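Local coordinates for protein oxidoreductase (Azotobacter vinelandii, PDB 7D5M) that binds NAD+ in a Rossmann-fold domain and, as a homolog of inositol dehydrogenase, probably oxidises a polyol or sugar-like substrate, at residues 289-293 and 303-307; 151-156 and 311-315; 226-230 and 375-381. All blocks are in the same frame, centred on the assembly; numbering follows the deposited sequence.

Interaction 1: residues 289-293 and 303-307; sequences PNQLA and VLERG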
ATOM      1  N   PRO A 289      -8.124 -10.375   1.151  1.00  9.95           N
ATOM      2  CA  PRO A 289      -9.546 -10.619   0.914  1.00  9.92           C
ATOM      3  C   PRO A 289     -10.462  -9.937   1.936  1.00  9.79           C
ATOM      4  O   PRO A 289     -11.647  -9.875   1.686  1.00 10.10           O
ATOM      5  CB  PRO A 289      -9.638 -12.143   1.050  1.00 10.16           C
ATOM      6  CG  PRO A 289      -8.606 -12.462   2.094  1.00  9.97           C
ATOM      7  CD  PRO A 289      -7.452 -11.531   1.772  1.00 10.04           C
ATOM      8  N   ASN A 290      -9.894  -9.400   3.018  1.00  9.69           N
ATOM      9  CA  ASN A 290     -10.657  -8.801   4.142  1.00  9.66           C
ATOM     10  C   ASN A 290     -10.910  -7.309   3.921  1.00  9.71           C
ATOM     11  O   ASN A 290     -11.504  -6.705   4.813  1.00  9.72           O
ATOM     12  CB  ASN A 290      -9.940  -9.046   5.466  1.00  9.94           C
ATOM     13  CG  ASN A 290      -9.700 -10.521   5.679  1.00  9.96           C
ATOM     14  OD1 ASN A 290     -10.634 -11.323   5.601  1.00 10.79           O
ATOM     15  ND2 ASN A 290      -8.450 -10.886   5.928  1.00 10.05           N
ATOM     16  N   GLN A 291     -10.482  -6.746   2.787  1.00  9.77           N
ATOM     17  CA  GLN A 291     -10.716  -5.324   2.439  1.00 10.09           C
ATOM     18  C   GLN A 291     -11.422  -5.244   1.089  1.00 10.08           C
ATOM     19  O   GLN A 291     -11.223  -6.134   0.238  1.00 10.07           O
ATOM     20  CB  GLN A 291      -9.413  -4.527   2.426  1.00 10.15           C
ATOM     21  CG  GLN A 291      -8.832  -4.328   3.822  1.00 10.28           C
ATOM     22  CD  GLN A 291      -8.041  -5.522   4.294  1.00 10.85           C
ATOM     23  OE1 GLN A 291      -7.271  -6.105   3.532  1.00 11.37           O
ATOM     24  NE2 GLN A 291      -8.205  -5.885   5.559  1.00 10.75           N
ATOM     25  N   LEU A 292     -12.235  -4.214   0.922  1.00 10.15           N
ATOM     26  CA  LEU A 292     -12.914  -3.916  -0.359  1.00 10.42           C
ATOM     27  C   LEU A 292     -12.821  -2.410  -0.598  1.00 10.41           C
ATOM     28  O   LEU A 292     -13.322  -1.635   0.250  1.00 10.66           O
ATOM     29  CB  LEU A 292     -14.360  -4.401  -0.280  1.00 10.77           C
ATOM     30  CG  LEU A 292     -15.217  -4.109  -1.513  1.00 11.30           C
ATOM     31  CD1 LEU A 292     -14.809  -4.995  -2.673  1.00 11.46           C
ATOM     32  CD2 LEU A 292     -16.685  -4.303  -1.182  1.00 11.89           C
ATOM     33  N   ALA A 293     -12.136  -2.008  -1.667  1.00 10.89           N
ATOM     34  CA  ALA A 293     -12.015  -0.587  -2.064  1.00 10.93           C
ATOM     35  C   ALA A 293     -13.387  -0.103  -2.524  1.00 11.44           C
ATOM     36  O   ALA A 293     -14.030  -0.821  -3.297  1.00 12.11           O
ATOM     37  CB  ALA A 293     -10.997  -0.402  -3.162  1.00 11.40           C
ATOM     38  N   VAL A 303     -12.043   2.264   2.261  1.00 11.32           N
ATOM     39  CA  VAL A 303     -11.770   0.807   2.346  1.00 11.47           C
ATOM     40  C   VAL A 303     -12.791   0.210   3.311  1.00 11.37           C
ATOM     41  O   VAL A 303     -12.863   0.655   4.461  1.00 11.74           O
ATOM     42  CB  VAL A 303     -10.323   0.538   2.785  1.00 12.30           C
ATOM     43  CG1 VAL A 303     -10.089  -0.942   3.033  1.00 12.76           C
ATOM     44  CG2 VAL A 303      -9.325   1.061   1.767  1.00 12.34           C
ATOM     45  N   LEU A 304     -13.567  -0.757   2.838  1.00 11.20           N
ATOM     46  CA  LEU A 304     -14.538  -1.475   3.691  1.00 11.20           C
ATOM     47  C   LEU A 304     -13.822  -2.697   4.262  1.00 10.80           C
ATOM     48  O   LEU A 304     -13.130  -3.384   3.491  1.00 10.69           O
ATOM     49  CB  LEU A 304     -15.754  -1.902   2.871  1.00 11.50           C
ATOM     50  CG  LEU A 304     -16.388  -0.831   1.993  1.00 12.36           C
ATOM     51  CD1 LEU A 304     -17.693  -1.342   1.408  1.00 13.07           C
ATOM     52  CD2 LEU A 304     -16.632   0.453   2.753  1.00 12.55           C
ATOM     53  N   GLU A 305     -14.010  -2.951   5.551  1.00 10.41           N
ATOM     54  CA  GLU A 305     -13.325  -4.028   6.300  1.00 10.25           C
ATOM     55  C   GLU A 305     -14.322  -5.121   6.666  1.00 10.12           C
ATOM     56  O   GLU A 305     -15.421  -4.791   7.148  1.00  9.69           O
ATOM     57  CB  GLU A 305     -12.684  -3.458   7.563  1.00 10.35           C
ATOM     58  CG  GLU A 305     -11.412  -2.688   7.278  1.00 10.31           C
ATOM     59  CD  GLU A 305     -10.127  -3.499   7.284  1.00 10.31           C
ATOM     60  OE1 GLU A 305     -10.178  -4.702   7.604  1.00 10.27           O
ATOM     61  OE2 GLU A 305      -9.063  -2.906   6.969  1.00 10.04           O
ATOM     62  N   ARG A 306     -13.909  -6.373   6.492  1.00 10.15           N
ATOM     63  CA  ARG A 306     -14.650  -7.561   6.977  1.00 10.13           C
ATOM     64  C   ARG A 306     -15.041  -7.346   8.438  1.00  9.99           C
ATOM     65  O   ARG A 306     -14.180  -6.897   9.245  1.00 10.49           O
ATOM     66  CB  ARG A 306     -13.773  -8.807   6.880  1.00 10.26           C
ATOM     67  CG  ARG A 306     -14.493 -10.114   7.162  1.00 10.66           C
ATOM     68  CD  ARG A 306     -13.494 -11.216   7.481  1.00 10.99           C
ATOM     69  NE  ARG A 306     -12.728 -10.974   8.695  1.00 11.75           N
ATOM     70  CZ  ARG A 306     -13.194 -11.077   9.940  1.00 12.04           C
ATOM     71  NH1 ARG A 306     -14.462 -11.407  10.164  1.00 11.92           N
ATOM     72  NH2 ARG A 306     -12.390 -10.842  10.963  1.00 12.19           N
ATOM     73  N   GLY A 307     -16.281  -7.683   8.787  1.00 10.44           N
ATOM     74  CA  GLY A 307     -16.715  -7.749  10.194  1.00 10.49           C
ATOM     75  C   GLY A 307     -17.220  -6.425  10.751  1.00 11.31           C
ATOM     76  O   GLY A 307     -17.636  -6.413  11.923  1.00 11.10           O
TER
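Gln291 and Glu305 both turn CG anti to the carbonyl carbon (chi1 -70° and -76°) and bend at chi2, which lays their ends side by side on one face of the sheet. There NE2 of Gln291 gives a nearly straight hydrogen bond to OE1 of Glu305 (3.1 Å); the bond lies in the amide plane but comes down on the carboxylate from above its plane. Val303 CG1 packs against Gln291 CG at 3.7 Å on that same face. On the other face Leu292 and Leu304 run alongside each other, CD2 of Leu292 4.1 Å from CD1 of Leu304. Their backbones form an antiparallel hydrogen-bonded pair, with Leu304 N 2.7 Å from Leu292 O, and Arg306 N to Asn290 O (3.0 Å) carries the pairing past the strand end. Asn290 OD1 lies at the edge of the Arg306 guanidinium, whose nitrogens are held by Asp319 and by the carbonyl of His325, while Asn290 ND2 reaches the carbonyl of Glu327. This is a beta hairpin at one border of the chain's mixed sheet: its leucine face rests on helix 148-158, and at Val303 the sheet continues antiparallel into a strand of the second subunit.

Interaction 2: residues 151-156 and 311-315; sequences EQARAM and LHPGA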
ATOM      1  N   GLU A 151     -20.214 -10.769  -1.075  1.00 12.73           N
ATOM      2  CA  GLU A 151     -21.641 -10.513  -0.763  1.00 13.13           C
ATOM      3  C   GLU A 151     -21.843  -9.012  -0.507  1.00 12.58           C
ATOM      4  O   GLU A 151     -22.869  -8.471  -0.955  1.00 12.70           O
ATOM      5  CB  GLU A 151     -22.099 -11.366   0.416  1.00 14.20           C
ATOM      6  CG  GLU A 151     -23.394 -10.897   1.039  1.00 15.81           C
ATOM      7  CD  GLU A 151     -24.617 -10.933   0.143  1.00 17.81           C
ATOM      8  OE1 GLU A 151     -24.589 -11.629  -0.893  1.00 18.23           O
ATOM      9  OE2 GLU A 151     -25.614 -10.288   0.507  1.00 20.64           O
ATOM     10  N   GLN A 152     -20.909  -8.352   0.183  1.00 11.81           N
ATOM     11  CA  GLN A 152     -20.988  -6.884   0.401  1.00 11.69           C
ATOM     12  C   GLN A 152     -21.059  -6.186  -0.966  1.00 11.68           C
ATOM     13  O   GLN A 152     -21.897  -5.275  -1.140  1.00 12.26           O
ATOM     14  CB  GLN A 152     -19.794  -6.362   1.205  1.00 11.50           C
ATOM     15  CG  GLN A 152     -19.740  -4.838   1.294  1.00 11.40           C
ATOM     16  CD  GLN A 152     -20.860  -4.251   2.120  1.00 11.57           C
ATOM     17  OE1 GLN A 152     -21.475  -4.936   2.937  1.00 11.95           O
ATOM     18  NE2 GLN A 152     -21.113  -2.960   1.941  1.00 11.97           N
ATOM     19  N   ALA A 153     -20.165  -6.543  -1.888  1.00 11.75           N
ATOM     20  CA  ALA A 153     -20.106  -5.938  -3.238  1.00 11.78           C
ATOM     21  C   ALA A 153     -21.434  -6.190  -3.965  1.00 12.40           C
ATOM     22  O   ALA A 153     -21.989  -5.243  -4.545  1.00 11.93           O
ATOM     23  CB  ALA A 153     -18.923  -6.486  -4.000  1.00 12.11           C
ATOM     24  N   ARG A 154     -21.940  -7.423  -3.931  1.00 12.89           N
ATOM     25  CA  ARG A 154     -23.233  -7.762  -4.578  1.00 13.71           C
ATOM     26  C   ARG A 154     -24.313  -6.810  -4.062  1.00 13.44           C
ATOM     27  O   ARG A 154     -25.068  -6.258  -4.879  1.00 13.90           O
ATOM     28  CB  ARG A 154     -23.657  -9.200  -4.276  1.00 14.59           C
ATOM     29  CG  ARG A 154     -24.960  -9.597  -4.957  1.00 15.65           C
ATOM     30  CD  ARG A 154     -25.623 -10.778  -4.292  1.00 17.40           C
ATOM     31  NE  ARG A 154     -26.089 -10.397  -2.961  1.00 19.25           N
ATOM     32  CZ  ARG A 154     -27.121  -9.593  -2.698  1.00 19.08           C
ATOM     33  NH1 ARG A 154     -27.846  -9.055  -3.670  1.00 19.82           N
ATOM     34  NH2 ARG A 154     -27.427  -9.329  -1.441  1.00 19.88           N
ATOM     35  N   ALA A 155     -24.407  -6.672  -2.742  1.00 13.72           N
ATOM     36  CA  ALA A 155     -25.478  -5.910  -2.064  1.00 13.63           C
ATOM     37  C   ALA A 155     -25.345  -4.428  -2.415  1.00 14.33           C
ATOM     38  O   ALA A 155     -26.380  -3.767  -2.634  1.00 14.39           O
ATOM     39  CB  ALA A 155     -25.423  -6.143  -0.579  1.00 13.78           C
ATOM     40  N   MET A 156     -24.110  -3.908  -2.459  1.00 13.72           N
ATOM     41  CA  MET A 156     -23.881  -2.473  -2.773  1.00 14.14           C
ATOM     42  C   MET A 156     -24.350  -2.194  -4.202  1.00 13.77           C
ATOM     43  O   MET A 156     -24.997  -1.155  -4.438  1.00 14.68           O
ATOM     44  CB  MET A 156     -22.401  -2.108  -2.628  1.00 14.56           C
ATOM     45  CG  MET A 156     -21.932  -2.111  -1.198  1.00 14.74           C
ATOM     46  SD  MET A 156     -20.139  -2.018  -1.148  1.00 16.45           S
ATOM     47  CE  MET A 156     -19.883  -0.300  -1.595  1.00 17.73           C
ATOM     48  N   LEU A 311     -21.370  -2.820   7.229  1.00 12.89           N
ATOM     49  CA  LEU A 311     -21.570  -3.774   6.105  1.00 13.31           C
ATOM     50  C   LEU A 311     -23.041  -4.187   6.040  1.00 14.31           C
ATOM     51  O   LEU A 311     -23.721  -4.192   7.084  1.00 14.40           O
ATOM     52  CB  LEU A 311     -20.699  -5.025   6.276  1.00 12.71           C
ATOM     53  CG  LEU A 311     -19.190  -4.795   6.276  1.00 12.38           C
ATOM     54  CD1 LEU A 311     -18.460  -6.097   6.562  1.00 12.00           C
ATOM     55  CD2 LEU A 311     -18.718  -4.201   4.955  1.00 12.66           C
ATOM     56  N   HIS A 312     -23.482  -4.598   4.857  1.00 15.38           N
ATOM     57  CA  HIS A 312     -24.801  -5.240   4.646  1.00 16.98           C
ATOM     58  C   HIS A 312     -24.887  -6.500   5.507  1.00 17.84           C
ATOM     59  O   HIS A 312     -23.893  -7.197   5.726  1.00 17.78           O
ATOM     60  CB  HIS A 312     -25.028  -5.521   3.160  1.00 17.35           C
ATOM     61  CG  HIS A 312     -25.353  -4.313   2.347  1.00 19.09           C
ATOM     62  ND1 HIS A 312     -26.664  -3.916   2.102  1.00 19.39           N
ATOM     63  CD2 HIS A 312     -24.562  -3.450   1.675  1.00 19.34           C
ATOM     64  CE1 HIS A 312     -26.655  -2.848   1.330  1.00 19.37           C
ATOM     65  NE2 HIS A 312     -25.375  -2.541   1.052  1.00 19.75           N
ATOM     66  N   PRO A 313     -26.091  -6.852   6.018  1.00 18.44           N
ATOM     67  CA  PRO A 313     -26.216  -7.950   6.975  1.00 17.82           C
ATOM     68  C   PRO A 313     -25.769  -9.308   6.407  1.00 16.94           C
ATOM     69  O   PRO A 313     -25.153 -10.062   7.152  1.00 16.79           O
ATOM     70  CB  PRO A 313     -27.706  -7.935   7.378  1.00 19.07           C
ATOM     71  CG  PRO A 313     -28.402  -7.171   6.254  1.00 19.47           C
ATOM     72  CD  PRO A 313     -27.373  -6.189   5.727  1.00 19.26           C
ATOM     73  N   GLY A 314     -26.021  -9.562   5.119  1.00 15.69           N
ATOM     74  CA  GLY A 314     -25.549 -10.758   4.388  1.00 15.91           C
ATOM     75  C   GLY A 314     -24.043 -10.943   4.512  1.00 15.24           C
ATOM     76  O   GLY A 314     -23.585 -12.111   4.531  1.00 15.69           O
ATOM     77  N   ALA A 315     -23.292  -9.842   4.588  1.00 13.83           N
ATOM     78  CA  ALA A 315     -21.812  -9.836   4.584  1.00 13.80           C
ATOM     79  C   ALA A 315     -21.257 -10.085   5.998  1.00 13.42           C
ATOM     80  O   ALA A 315     -20.035 -10.297   6.106  1.00 13.76           O
ATOM     81  CB  ALA A 315     -21.303  -8.550   3.973  1.00 13.47           C
TER
HETATM   82  O   HOH W   1     -26.724  -8.475   2.520  1.00 25.75           O
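The imidazole of His312 has the methyl of Ala155 over one face and the amide of Gln152 at its edge. Ala155 CB stands 3.6 Å from the ring centroid and only 16° off the normal, a CH-pi contact displaced toward the rim on the CG side. At the edge, Gln152 NE2 comes within 3.5 Å of His312 CD2, with amide and ring planes 42° apart.

The same amide makes the one direct hydrogen bond between the segments: His312 N donates to Gln152 OE1 at 2.8 Å, in the carbonyl plane and on a lone pair. Gln152 places its oxygen there by setting CG anti to the backbone N (chi1 172°) and folding at chi2. The other end of the amide is engaged too, NE2 giving a weak hydrogen bond to SD of Met156 one helical turn on, while Leu311 CD2 packs against Gln152 CD at 3.6 Å. The two bonds, the second a weak one, probably limit rotation of the amide.

One residue before Gln152, Glu151 CG lies 3.5 Å from Gly314 C, and Gly314, without a side chain, lets its backbone come this close. A water accepts from Gly314 N and donates to Glu151 OE2. Arg154 grips that carboxylate side-on in a salt bridge, NE to OE1 and NH2 to OE2, each on the syn side but tilted out of the carboxylate plane.

Helix 148-158 thereby receives the loop between strand 301-305 and helix 329-349. The chemistry is that of an imidazole held by a methyl on one face, a backbone bond to Gln152 and a bond from NE2 to Glu161, whose negative charge would probably favour the protonated ring.

Interaction 3: residues 226-230 and 375-381; sequences LMCSR and RCVQSAD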
ATOM      1  N   LEU A 226     -18.285 -11.793 -27.131  1.00 17.46           N
ATOM      2  CA  LEU A 226     -16.909 -11.656 -26.613  1.00 17.02           C
ATOM      3  C   LEU A 226     -15.902 -11.928 -27.723  1.00 16.51           C
ATOM      4  O   LEU A 226     -16.243 -12.535 -28.753  1.00 15.85           O
ATOM      5  CB  LEU A 226     -16.686 -12.538 -25.378  1.00 17.04           C
ATOM      6  CG  LEU A 226     -16.701 -14.059 -25.534  1.00 16.82           C
ATOM      7  CD1 LEU A 226     -15.446 -14.592 -26.208  1.00 17.00           C
ATOM      8  CD2 LEU A 226     -16.832 -14.704 -24.158  1.00 16.98           C
ATOM      9  N   MET A 227     -14.691 -11.447 -27.510  1.00 15.87           N
ATOM     10  CA  MET A 227     -13.519 -11.859 -28.303  1.00 16.64           C
ATOM     11  C   MET A 227     -12.421 -12.277 -27.332  1.00 15.98           C
ATOM     12  O   MET A 227     -12.375 -11.765 -26.183  1.00 14.98           O
ATOM     13  CB  MET A 227     -13.031 -10.737 -29.215  1.00 18.69           C
ATOM     14  CG  MET A 227     -12.914  -9.414 -28.516  1.00 20.39           C
ATOM     15  SD  MET A 227     -11.755  -8.357 -29.383  1.00 24.12           S
ATOM     16  CE  MET A 227     -10.273  -9.363 -29.248  1.00 29.05           C
ATOM     17  N   CYS A 228     -11.584 -13.201 -27.764  1.00 15.10           N
ATOM     18  CA  CYS A 228     -10.460 -13.694 -26.947  1.00 14.26           C
ATOM     19  C   CYS A 228      -9.224 -13.858 -27.825  1.00 14.80           C
ATOM     20  O   CYS A 228      -9.283 -14.553 -28.859  1.00 13.29           O
ATOM     21  CB  CYS A 228     -10.811 -14.989 -26.234  1.00 14.11           C
ATOM     22  SG  CYS A 228      -9.432 -15.652 -25.267  1.00 13.89           S
ATOM     23  N   SER A 229      -8.143 -13.217 -27.405  1.00 14.69           N
ATOM     24  CA  SER A 229      -6.793 -13.379 -27.970  1.00 15.35           C
ATOM     25  C   SER A 229      -5.940 -14.113 -26.932  1.00 14.80           C
ATOM     26  O   SER A 229      -5.850 -13.626 -25.791  1.00 13.99           O
ATOM     27  CB  SER A 229      -6.244 -12.037 -28.353  1.00 17.06           C
ATOM     28  OG  SER A 229      -4.840 -12.088 -28.417  1.00 19.89           O
ATOM     29  N   ARG A 230      -5.390 -15.273 -27.286  1.00 13.93           N
ATOM     30  CA  ARG A 230      -4.632 -16.119 -26.337  1.00 13.99           C
ATOM     31  C   ARG A 230      -3.264 -16.466 -26.918  1.00 13.77           C
ATOM     32  O   ARG A 230      -3.125 -16.569 -28.159  1.00 13.65           O
ATOM     33  CB  ARG A 230      -5.446 -17.351 -25.938  1.00 14.09           C
ATOM     34  CG  ARG A 230      -5.447 -18.486 -26.954  1.00 14.79           C
ATOM     35  CD  ARG A 230      -6.341 -19.630 -26.498  1.00 15.15           C
ATOM     36  NE  ARG A 230      -6.523 -20.661 -27.516  1.00 15.51           N
ATOM     37  CZ  ARG A 230      -6.770 -21.953 -27.284  1.00 15.79           C
ATOM     38  NH1 ARG A 230      -6.819 -22.434 -26.049  1.00 15.31           N
ATOM     39  NH2 ARG A 230      -6.952 -22.774 -28.310  1.00 15.70           N
ATOM     40  N   ARG A 375     -16.408 -20.580 -25.604  1.00 15.53           N
ATOM     41  CA  ARG A 375     -16.592 -19.397 -26.488  1.00 16.42           C
ATOM     42  C   ARG A 375     -15.250 -18.682 -26.672  1.00 15.71           C
ATOM     43  O   ARG A 375     -14.958 -18.280 -27.814  1.00 14.99           O
ATOM     44  CB  ARG A 375     -17.648 -18.433 -25.941  1.00 18.85           C
ATOM     45  CG  ARG A 375     -19.066 -18.958 -26.070  1.00 21.10           C
ATOM     46  CD  ARG A 375     -19.610 -18.903 -27.490  1.00 22.78           C
ATOM     47  NE  ARG A 375     -20.873 -19.620 -27.493  1.00 25.95           N
ATOM     48  CZ  ARG A 375     -21.002 -20.940 -27.651  1.00 28.67           C
ATOM     49  NH1 ARG A 375     -19.942 -21.701 -27.872  1.00 28.74           N
ATOM     50  NH2 ARG A 375     -22.200 -21.502 -27.607  1.00 30.11           N
ATOM     51  N   CYS A 376     -14.473 -18.512 -25.599  1.00 14.49           N
ATOM     52  CA  CYS A 376     -13.134 -17.865 -25.662  1.00 14.65           C
ATOM     53  C   CYS A 376     -12.230 -18.664 -26.609  1.00 14.50           C
ATOM     54  O   CYS A 376     -11.577 -18.053 -27.480  1.00 14.26           O
ATOM     55  CB  CYS A 376     -12.491 -17.747 -24.283  1.00 14.82           C
ATOM     56  SG  CYS A 376     -13.251 -16.468 -23.249  1.00 14.41           S
ATOM     57  N   VAL A 377     -12.202 -19.986 -26.473  1.00 14.52           N
ATOM     58  CA  VAL A 377     -11.341 -20.848 -27.330  1.00 15.78           C
ATOM     59  C   VAL A 377     -11.813 -20.701 -28.786  1.00 15.73           C
ATOM     60  O   VAL A 377     -10.945 -20.565 -29.671  1.00 16.03           O
ATOM     61  CB  VAL A 377     -11.322 -22.305 -26.836  1.00 15.33           C
ATOM     62  CG1 VAL A 377     -10.635 -23.237 -27.828  1.00 15.86           C
ATOM     63  CG2 VAL A 377     -10.644 -22.402 -25.474  1.00 15.30           C
ATOM     64  N   GLN A 378     -13.129 -20.666 -29.023  1.00 16.29           N
ATOM     65  CA  GLN A 378     -13.717 -20.512 -30.383  1.00 17.66           C
ATOM     66  C   GLN A 378     -13.241 -19.191 -31.001  1.00 17.31           C
ATOM     67  O   GLN A 378     -12.786 -19.219 -32.160  1.00 17.84           O
ATOM     68  CB  GLN A 378     -15.241 -20.612 -30.335  1.00 19.23           C
ATOM     69  CG  GLN A 378     -15.705 -22.048 -30.141  1.00 20.92           C
ATOM     70  CD  GLN A 378     -17.188 -22.198 -29.901  1.00 21.77           C
ATOM     71  OE1 GLN A 378     -17.922 -21.229 -29.709  1.00 25.46           O
ATOM     72  NE2 GLN A 378     -17.644 -23.442 -29.919  1.00 23.97           N
ATOM     73  N   SER A 379     -13.315 -18.090 -30.253  1.00 16.07           N
ATOM     74  CA  SER A 379     -12.866 -16.760 -30.735  1.00 15.80           C
ATOM     75  C   SER A 379     -11.362 -16.795 -31.022  1.00 15.91           C
ATOM     76  O   SER A 379     -10.955 -16.322 -32.113  1.00 16.68           O
ATOM     77  CB  SER A 379     -13.222 -15.661 -29.767  1.00 15.62           C
ATOM     78  OG  SER A 379     -12.575 -14.444 -30.117  1.00 14.13           O
ATOM     79  N   ALA A 380     -10.567 -17.298 -30.079  1.00 15.92           N
ATOM     80  CA  ALA A 380      -9.086 -17.311 -30.134  1.00 16.86           C
ATOM     81  C   ALA A 380      -8.637 -18.101 -31.363  1.00 17.63           C
ATOM     82  O   ALA A 380      -7.735 -17.630 -32.069  1.00 16.81           O
ATOM     83  CB  ALA A 380      -8.506 -17.912 -28.878  1.00 17.15           C
ATOM     84  N   ASP A 381      -9.265 -19.251 -31.602  1.00 18.66           N
ATOM     85  CA  ASP A 381      -8.928 -20.168 -32.722  1.00 19.64           C
ATOM     86  C   ASP A 381      -9.242 -19.487 -34.061  1.00 20.82           C
ATOM     87  O   ASP A 381      -8.570 -19.833 -35.058  1.00 21.62           O
ATOM     88  CB  ASP A 381      -9.651 -21.508 -32.565  1.00 19.93           C
ATOM     89  CG  ASP A 381      -9.026 -22.429 -31.531  1.00 20.36           C
ATOM     90  OD1 ASP A 381      -7.939 -22.101 -31.023  1.00 20.79           O
ATOM     91  OD2 ASP A 381      -9.633 -23.476 -31.248  1.00 20.59           O
TER
HETATM   92  O   HOH W   2      -6.017 -20.277 -30.260  1.00 17.31           O
HETATM   93  O   HOH W   3      -5.681 -15.857 -30.161  1.00 17.37           O
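Cys228 N donates to Ser379 OG at 2.8 Å, fastening helix 363-381 to strand 223-231 in the alpha/beta C-terminal domain of the GFO/IDH/MocA family, where this helix packs against the mixed sheet. The short segments cross at -66°, with axes 6.3 Å apart at closest approach. Ser379 OG lies anti to the backbone N, which directs it toward the strand. It accepts from Cys228 N and gives its own proton to the carbonyl of Val385, so the hydroxyl is used in both roles and ties the helix both to the strand and to the chain beyond the helix.

Part of the packing between the two elements is apolar: Cys228 CB meets Cys376 CB at 3.8 Å, and Leu226 CD2 lies 4.1 Å from SG of Cys376. Close to these, Cys228 O receives a CA-H...O contact from Ala380 CA.

Arg230 is gripped from several directions. Its CG sits between the backbone N and the carbonyl carbon (chi1 80°), and the extended chain beyond runs over the Ala380 methyl, CD to CB 3.6 Å. NH2 forms a salt bridge with Asp381 OD1 at 3.0 Å, meeting the syn side of the carboxylate with the two planes 54° apart. NH1 bonds to Glu241 and to the carbonyl of Pro199, and NE donates to a water that in turn donates to Asp381 OD1. Replacing the arginine by a leucine would probably leave Asp381 and Glu241 without their positive partner and the bridging water without its donor. A second water accepts from Arg230 N and bonds weakly to Ala380 O. Val377 closes over one face of the guanidinium, its CG1 3.7 Å from Arg230 NH2.

Overall arrangement
Interactions 1 and 3 illustrate how one mixed sheet can be packed near both of its borders: they reach it at opposite ends of the strand order, with centres 34 Å apart and nearest atoms about 24 Å apart. Interaction 2 packs beside interaction 1, their centres 11 Å apart, and the two touch: Leu304 CD1 lies 3.6 Å from Met156 SD, and Leu292 CD2 lies 4.0 Å from Gln152 CG, so residues of the helix in interaction 2 take part in both contacts. From interaction 2 the nearest atoms of interaction 3 are about 21 Å away. Interactions 1 and 2 lie away from the NAD+ site, whereas in interaction 3 the Val377 side chain is about 12 Å from that of Asn94, which binds NAD+.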